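Local coordinates for protein response regulator (Colwellia psychrerythraea, PDB 3EQZ) that is a response regulator with a CheY-like receiver domain and probably takes part in bacterial signal transduction, at residues L18-T21 and I22-I26; R66-E70 and H71-A75; S90-T93 and L94-C98. All blocks are in the same frame, centred on the assembly; numbering follows the deposited sequence.

In the fold
All three contacts are local, each joining residues no more than five apart, so none closes a long loop, and in chain order they follow in series without nesting or crossing. Contact 1 lies near the C-terminal end of helix 13-23, inside the unit strand 6-9, helix 13-23, strand 30-33. Contact 2 ends helix 60-70 and leads into strand 76-81. Contact 3 covers the last turns of helix 87-97, ahead of strand 101-107. Contacts 2 and 3 touch through Ala-69 and Cys-98, and both reach the second subunit. Contact 1 lies on the opposite side of the chain's centre, its centre about 25 Å from that of contact 2.

Contact 1: L18-T21 and I22-I26; sequences LLKT and IVEPI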
loop_
_atom_site.group_PDB
_atom_site.type_symbol
_atom_site.label_atom_id
_atom_site.label_comp_id
_atom_site.label_asym_id
_atom_site.label_seq_id
_atom_site.Cartn_x
_atom_site.Cartn_y
_atom_site.Cartn_z
ATOM N N LEU B 18 0.805 27.251 12.042
ATOM C CA LEU B 18 0.682 27.451 10.604
ATOM C C LEU B 18 -0.704 27.048 10.100
ATOM O O LEU B 18 -1.362 27.830 9.414
ATOM C CB LEU B 18 1.771 26.716 9.836
ATOM C CG LEU B 18 1.520 26.665 8.321
ATOM C CD1 LEU B 18 1.744 28.015 7.618
ATOM C CD2 LEU B 18 2.409 25.576 7.718
ATOM N N LEU B 19 -1.182 25.855 10.492
ATOM C CA LEU B 19 -2.542 25.413 10.113
ATOM C C LEU B 19 -3.560 26.420 10.595
ATOM O O LEU B 19 -4.492 26.821 9.874
ATOM C CB LEU B 19 -2.884 24.028 10.696
ATOM C CG LEU B 19 -2.100 22.861 10.083
ATOM C CD1 LEU B 19 -2.311 21.514 10.853
ATOM C CD2 LEU B 19 -2.438 22.693 8.555
ATOM N N LYS B 20 -3.430 26.789 11.855
ATOM C CA LYS B 20 -4.371 27.770 12.403
ATOM C C LYS B 20 -4.424 29.099 11.618
ATOM O O LYS B 20 -5.484 29.673 11.435
ATOM C CB LYS B 20 -4.092 28.073 13.883
ATOM C CG LYS B 20 -5.229 28.925 14.468
ATOM C CD LYS B 20 -5.185 29.018 16.000
ATOM C CE LYS B 20 -6.528 29.475 16.495
ATOM N NZ LYS B 20 -6.521 29.804 17.968
ATOM N N THR B 21 -3.284 29.606 11.184
ATOM C CA THR B 21 -3.316 30.848 10.436
ATOM C C THR B 21 -3.939 30.669 9.043
ATOM O O THR B 21 -4.531 31.597 8.511
ATOM C CB THR B 21 -1.923 31.508 10.340
ATOM O OG1 THR B 21 -1.033 30.656 9.604
ATOM C CG2 THR B 21 -1.338 31.772 11.743
ATOM N N ILE B 22 -3.860 29.473 8.477
ATOM C CA ILE B 22 -4.478 29.215 7.197
ATOM C C ILE B 22 -5.990 29.031 7.328
ATOM O O ILE B 22 -6.742 29.441 6.474
ATOM C CB ILE B 22 -3.833 27.963 6.503
ATOM C CG1 ILE B 22 -2.464 28.326 5.963
ATOM C CG2 ILE B 22 -4.703 27.464 5.329
ATOM C CD1 ILE B 22 -1.532 27.154 5.898
ATOM N N VAL B 23 -6.445 28.418 8.419
ATOM C CA VAL B 23 -7.865 28.138 8.579
ATOM C C VAL B 23 -8.670 29.349 9.051
ATOM O O VAL B 23 -9.852 29.513 8.708
ATOM C CB VAL B 23 -8.107 26.969 9.610
ATOM C CG1 VAL B 23 -9.594 26.844 9.940
ATOM C CG2 VAL B 23 -7.508 25.608 9.115
ATOM N N GLU B 24 -8.076 30.161 9.902
ATOM C CA GLU B 24 -8.915 31.120 10.590
ATOM C C GLU B 24 -9.574 32.158 9.657
ATOM O O GLU B 24 -10.710 32.543 9.874
ATOM C CB GLU B 24 -8.122 31.825 11.690
ATOM C CG GLU B 24 -9.020 32.524 12.699
ATOM C CD GLU B 24 -8.287 32.842 14.022
ATOM O OE1 GLU B 24 -7.037 32.794 14.030
ATOM O OE2 GLU B 24 -8.958 33.119 15.045
ATOM N N PRO B 25 -8.863 32.625 8.610
ATOM C CA PRO B 25 -9.571 33.590 7.740
ATOM C C PRO B 25 -10.762 32.965 7.047
ATOM O O PRO B 25 -11.639 33.683 6.548
ATOM C CB PRO B 25 -8.496 33.972 6.689
ATOM C CG PRO B 25 -7.203 33.886 7.452
ATOM C CD PRO B 25 -7.419 32.589 8.320
ATOM N N ILE B 26 -10.816 31.639 7.000
ATOM C CA ILE B 26 -11.866 30.979 6.248
ATOM C C ILE B 26 -12.939 30.432 7.184
ATOM O O ILE B 26 -14.119 30.589 6.919
ATOM C CB ILE B 26 -11.291 29.820 5.339
ATOM C CG1 ILE B 26 -10.205 30.395 4.410
ATOM C CG2 ILE B 26 -12.431 29.146 4.583
ATOM C CD1 ILE B 26 -9.251 29.415 3.733
#
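Near the C-terminal end of helix 13-23, the helix of the beta-alpha-beta unit between strands 6-9 and 30-33, Leu-18 packs on Ile-22 and Lys-20 runs beside Glu-24, each pair one turn apart. The spacing is set by successive i to i+4 bonds: Ile-22 N to Leu-18 O at 3.1 Å, Val-23 N to Leu-19 O at 2.9 Å and Glu-24 N to Lys-20 O at 3.1 Å. The carbonyl of Leu-18 is gripped twice, because Thr-21 OG1 also donates to Leu-18 O, at 2.9 Å. A chi1 of 64° places that hydroxyl between the threonine's own backbone N and carbonyl carbon, folded back over the preceding turn. It approaches Leu-18 O at a C=O...donor angle of 122°, bent well away from the approach used by Ile-22 N; a bond of the same OG1 to Asn-17 O is weak.

The apolar pair meets by its terminal methyls, Leu-18 CD1 lying 3.8 Å from Ile-22 CD1. The two side chains run at a slant to each other, and Ile-22 CD1 also sits 3.6 Å from Leu-18 O, partly covering the doubly used carbonyl. Lys-20 and Glu-24 are both extended and point the same way, yet Lys-20 NZ stays 5.0 Å from Glu-24 OE1. Any attraction between them is therefore not a salt bridge in this model. Further along, proline offers no N-H to the next carbonyl, and Pro-25 CD instead abuts Thr-21 O at 3.1 Å.

Leu-19 and Val-23 turn to the interior, where they meet Leu-115 and Leu-119 of helix 112-124 as well as Ile-8 and Val-6 of strand 6-9. This pattern, an apolar face on the sheet and a polar one outside, is typical of a helical crossover in the receiver fold.

Contact 2: R66-E70 and H71-A75; sequences RHLAE and HKSPA
His-67 and His-71 meet at the C-terminal end of helix 60-70, where backbone bonds, a side-chain bond and ring packing converge. Among the backbone bonds, Ser-73 N reaches back to Leu-68 O at 2.9 Å and Lys-72 N to Ala-69 O at 2.9 Å. With the positive phi of Lys-72 (52°), they define a Schellman motif.

His-67 O receives two donors from one residue: His-71 N at 3.1 Å, almost straight at 176°, and His-71 ND1, also 3.1 Å from His-67 O but above the carbonyl plane.

In the ring packing, ND1 and CE1 of His-71 come over one face of the His-67 ring, ND1 toward its rim, and the rings meet obliquely. The centroids are 4.2 Å apart and the planes 39° from parallel. On the inner side Leu-68 CD2 touches Ser-73 CB at 4.0 Å, beside Leu-44.

As for charge, Arg-66 forms a salt bridge with Glu-70, modelled doubtfully short, and another, through NH2, with Glu-63 of the same chain.

Donation from ND1 implies that this nitrogen of His-71 carries a hydrogen; the nearby Glu-70 carboxylate, with OE1 4.2 Å from His-71 NE2, may favour protonation of the second nitrogen too, though its pairing with Arg-66 would lessen the effect.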
loop_
_atom_site.group_PDB
_atom_site.type_symbol
_atom_site.label_atom_id
_atom_site.label_comp_id
_atom_site.label_asym_id
_atom_site.label_seq_id
_atom_site.Cartn_x
_atom_site.Cartn_y
_atom_site.Cartn_z
ATOM N N ARG B 66 -8.375 5.597 16.031
ATOM C CA ARG B 66 -9.002 4.524 16.816
ATOM C C ARG B 66 -10.134 5.057 17.721
ATOM O O ARG B 66 -11.225 4.545 17.722
ATOM C CB ARG B 66 -7.969 3.789 17.697
ATOM C CG ARG B 66 -8.502 2.402 18.127
ATOM C CD ARG B 66 -8.070 1.909 19.507
ATOM N NE ARG B 66 -8.200 2.928 20.521
ATOM C CZ ARG B 66 -9.309 3.185 21.207
ATOM N NH1 ARG B 66 -10.423 2.482 20.994
ATOM N NH2 ARG B 66 -9.307 4.186 22.096
ATOM N N HIS B 67 -9.859 6.085 18.511
ATOM C CA HIS B 67 -10.921 6.623 19.378
ATOM C C HIS B 67 -12.130 7.120 18.565
ATOM O O HIS B 67 -13.277 6.794 18.855
ATOM C CB HIS B 67 -10.359 7.764 20.241
ATOM C CG HIS B 67 -11.388 8.395 21.137
ATOM N ND1 HIS B 67 -11.571 8.006 22.455
ATOM C CD2 HIS B 67 -12.292 9.379 20.902
ATOM C CE1 HIS B 67 -12.552 8.720 22.988
ATOM N NE2 HIS B 67 -13.006 9.560 22.065
ATOM N N LEU B 68 -11.863 7.913 17.531
ATOM C CA LEU B 68 -12.949 8.437 16.698
ATOM C C LEU B 68 -13.782 7.328 16.101
ATOM O O LEU B 68 -14.996 7.430 16.055
ATOM C CB LEU B 68 -12.407 9.363 15.575
ATOM C CG LEU B 68 -11.711 10.659 15.998
ATOM C CD1 LEU B 68 -11.071 11.262 14.791
ATOM C CD2 LEU B 68 -12.620 11.694 16.630
ATOM N N ALA B 69 -13.137 6.272 15.634
ATOM C CA ALA B 69 -13.863 5.161 14.994
ATOM C C ALA B 69 -14.707 4.390 16.024
ATOM O O ALA B 69 -15.842 4.006 15.759
ATOM C CB ALA B 69 -12.882 4.193 14.312
ATOM N N GLU B 70 -14.133 4.135 17.200
ATOM C CA GLU B 70 -14.891 3.396 18.234
ATOM C C GLU B 70 -16.157 4.143 18.675
ATOM O O GLU B 70 -17.226 3.540 18.827
ATOM C CB GLU B 70 -14.009 3.095 19.428
ATOM C CG GLU B 70 -14.788 2.525 20.583
ATOM C CD GLU B 70 -13.993 2.531 21.868
ATOM O OE1 GLU B 70 -14.657 2.521 22.951
ATOM O OE2 GLU B 70 -12.719 2.561 21.779
ATOM N N HIS B 71 -16.059 5.454 18.841
ATOM C CA HIS B 71 -17.246 6.270 19.086
ATOM C C HIS B 71 -18.007 6.634 17.824
ATOM O O HIS B 71 -18.918 7.414 17.876
ATOM C CB HIS B 71 -16.887 7.515 19.917
ATOM C CG HIS B 71 -16.332 7.153 21.264
ATOM N ND1 HIS B 71 -14.984 6.968 21.490
ATOM C CD2 HIS B 71 -16.957 6.812 22.417
ATOM C CE1 HIS B 71 -14.797 6.593 22.741
ATOM N NE2 HIS B 71 -15.979 6.490 23.325
ATOM N N LYS B 72 -17.644 6.064 16.676
ATOM C CA LYS B 72 -18.413 6.340 15.465
ATOM C C LYS B 72 -18.591 7.844 15.189
ATOM O O LYS B 72 -19.653 8.273 14.746
ATOM C CB LYS B 72 -19.796 5.758 15.625
ATOM C CG LYS B 72 -19.774 4.372 16.184
ATOM C CD LYS B 72 -20.191 3.361 15.151
ATOM C CE LYS B 72 -20.750 2.096 15.824
ATOM N NZ LYS B 72 -20.997 1.015 14.816
ATOM N N SER B 73 -17.571 8.642 15.433
ATOM C CA SER B 73 -17.659 10.045 15.102
ATOM C C SER B 73 -18.184 10.297 13.679
ATOM O O SER B 73 -17.779 9.643 12.709
ATOM C CB SER B 73 -16.303 10.721 15.306
ATOM O OG SER B 73 -16.349 12.125 15.033
ATOM N N PRO B 74 -19.089 11.272 13.559
ATOM C CA PRO B 74 -19.654 11.605 12.267
ATOM C C PRO B 74 -18.887 12.771 11.610
ATOM O O PRO B 74 -19.226 13.184 10.506
ATOM C CB PRO B 74 -21.113 11.984 12.632
ATOM C CG PRO B 74 -20.962 12.698 13.955
ATOM C CD PRO B 74 -19.792 11.985 14.664
ATOM N N ALA B 75 -17.837 13.266 12.267
ATOM C CA ALA B 75 -17.171 14.491 11.844
ATOM C C ALA B 75 -16.366 14.260 10.548
ATOM O O ALA B 75 -16.003 13.157 10.261
ATOM C CB ALA B 75 -16.226 15.024 12.964
#

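Contact 3: S90-T93 and L94-C98; sequences SAET and LALSC
The methyl of Ala-95 sits against the carbonyl of Ala-91, one turn back, on the buried side of helix 87-97, which Leu-94 shares. Ala-95 CB lies 3.3 Å from Ala-91 O, and the backbone bond from Ala-95 N to Ala-91 O measures 2.8 Å. Neighbouring bonds are as regular, with Leu-94 N to Ser-90 O at 2.8 Å and Ser-97 N to Thr-93 O at 2.9 Å. The methyl of Ala-95 also touches Ile-65 of helix 60-70 and Val-102 of strand 101-107.

Toward the exposed Leu-96 only the side-chain pairing is loose: Glu-92 and Leu-96 run alongside each other in the same direction, Glu-92 CG 3.8 Å from Leu-96 CD1. Glu-92 CG is anti to its own nitrogen (chi1 176°). The backbone here stays tight: Leu-96 CG leans over Glu-92 O at 3.2 Å, beside the nearly straight bond (174°) that Leu-96 N makes to that oxygen. Both side chains also touch Val-102, so this side is not wholly in solvent.

A further face meets the second subunit, where Ser-90 and Thr-93 pack reciprocally on Thr-93 and Ser-90 of that subunit. Ser-90 OG is bonded to Gly-86 O and Thr-93 OG1 to His-89 O, consistent with Ser-90 and Thr-93 meeting the second subunit by packing.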
loop_
_atom_site.group_PDB
_atom_site.type_symbol
_atom_site.label_atom_id
_atom_site.label_comp_id
_atom_site.label_asym_id
_atom_site.label_seq_id
_atom_site.Cartn_x
_atom_site.Cartn_y
_atom_site.Cartn_z
ATOM N N SER B 90 -1.820 4.817 4.131
ATOM C CA SER B 90 -2.168 3.781 5.118
ATOM C C SER B 90 -3.189 4.247 6.178
ATOM O O SER B 90 -4.162 3.547 6.466
ATOM C CB SER B 90 -0.908 3.266 5.808
ATOM O OG SER B 90 -0.136 2.570 4.844
ATOM N N ALA B 91 -2.951 5.426 6.732
ATOM C CA ALA B 91 -3.836 6.041 7.730
ATOM C C ALA B 91 -5.168 6.327 7.100
ATOM O O ALA B 91 -6.239 6.089 7.713
ATOM C CB ALA B 91 -3.221 7.366 8.236
ATOM N N GLU B 92 -5.150 6.857 5.876
ATOM C CA GLU B 92 -6.410 7.112 5.226
ATOM C C GLU B 92 -7.183 5.794 5.021
ATOM O O GLU B 92 -8.399 5.710 5.289
ATOM C CB GLU B 92 -6.169 7.791 3.871
ATOM C CG GLU B 92 -7.397 8.026 3.052
ATOM C CD GLU B 92 -7.033 8.641 1.668
ATOM O OE1 GLU B 92 -5.855 8.541 1.244
ATOM O OE2 GLU B 92 -7.908 9.263 1.048
ATOM N N THR B 93 -6.486 4.761 4.546
ATOM C CA THR B 93 -7.147 3.462 4.305
ATOM C C THR B 93 -7.695 2.877 5.597
ATOM O O THR B 93 -8.823 2.335 5.648
ATOM C CB THR B 93 -6.139 2.455 3.703
ATOM O OG1 THR B 93 -5.638 2.991 2.462
ATOM C CG2 THR B 93 -6.801 1.047 3.464
ATOM N N LEU B 94 -6.870 2.934 6.648
ATOM C CA LEU B 94 -7.339 2.444 7.960
ATOM C C LEU B 94 -8.584 3.208 8.381
ATOM O O LEU B 94 -9.584 2.617 8.744
ATOM C CB LEU B 94 -6.235 2.615 8.988
ATOM C CG LEU B 94 -6.465 2.111 10.415
ATOM C CD1 LEU B 94 -6.869 0.589 10.487
ATOM C CD2 LEU B 94 -5.260 2.379 11.319
ATOM N N ALA B 95 -8.536 4.541 8.312
ATOM C CA ALA B 95 -9.647 5.379 8.795
ATOM C C ALA B 95 -10.932 5.194 8.005
ATOM O O ALA B 95 -12.046 5.090 8.599
ATOM C CB ALA B 95 -9.251 6.890 8.803
ATOM N N LEU B 96 -10.815 5.176 6.675
ATOM C CA LEU B 96 -11.988 4.855 5.840
ATOM C C LEU B 96 -12.545 3.465 6.150
ATOM O O LEU B 96 -13.754 3.249 6.196
ATOM C CB LEU B 96 -11.603 4.880 4.367
ATOM C CG LEU B 96 -11.216 6.254 3.832
ATOM C CD1 LEU B 96 -10.577 6.114 2.401
ATOM C CD2 LEU B 96 -12.503 7.052 3.830
ATOM N N SER B 97 -11.661 2.504 6.329
ATOM C CA SER B 97 -12.140 1.190 6.674
ATOM C C SER B 97 -12.917 1.110 7.995
ATOM O O SER B 97 -13.797 0.253 8.161
ATOM C CB SER B 97 -10.975 0.248 6.786
ATOM O OG SER B 97 -11.549 -1.003 7.015
ATOM N N CYS B 98 -12.571 1.969 8.948
ATOM C CA CYS B 98 -13.238 1.944 10.237
ATOM C C CYS B 98 -14.494 2.766 10.188
ATOM O O CYS B 98 -15.098 3.028 11.222
ATOM C CB CYS B 98 -12.342 2.515 11.313
ATOM S SG CYS B 98 -10.893 1.569 11.540
#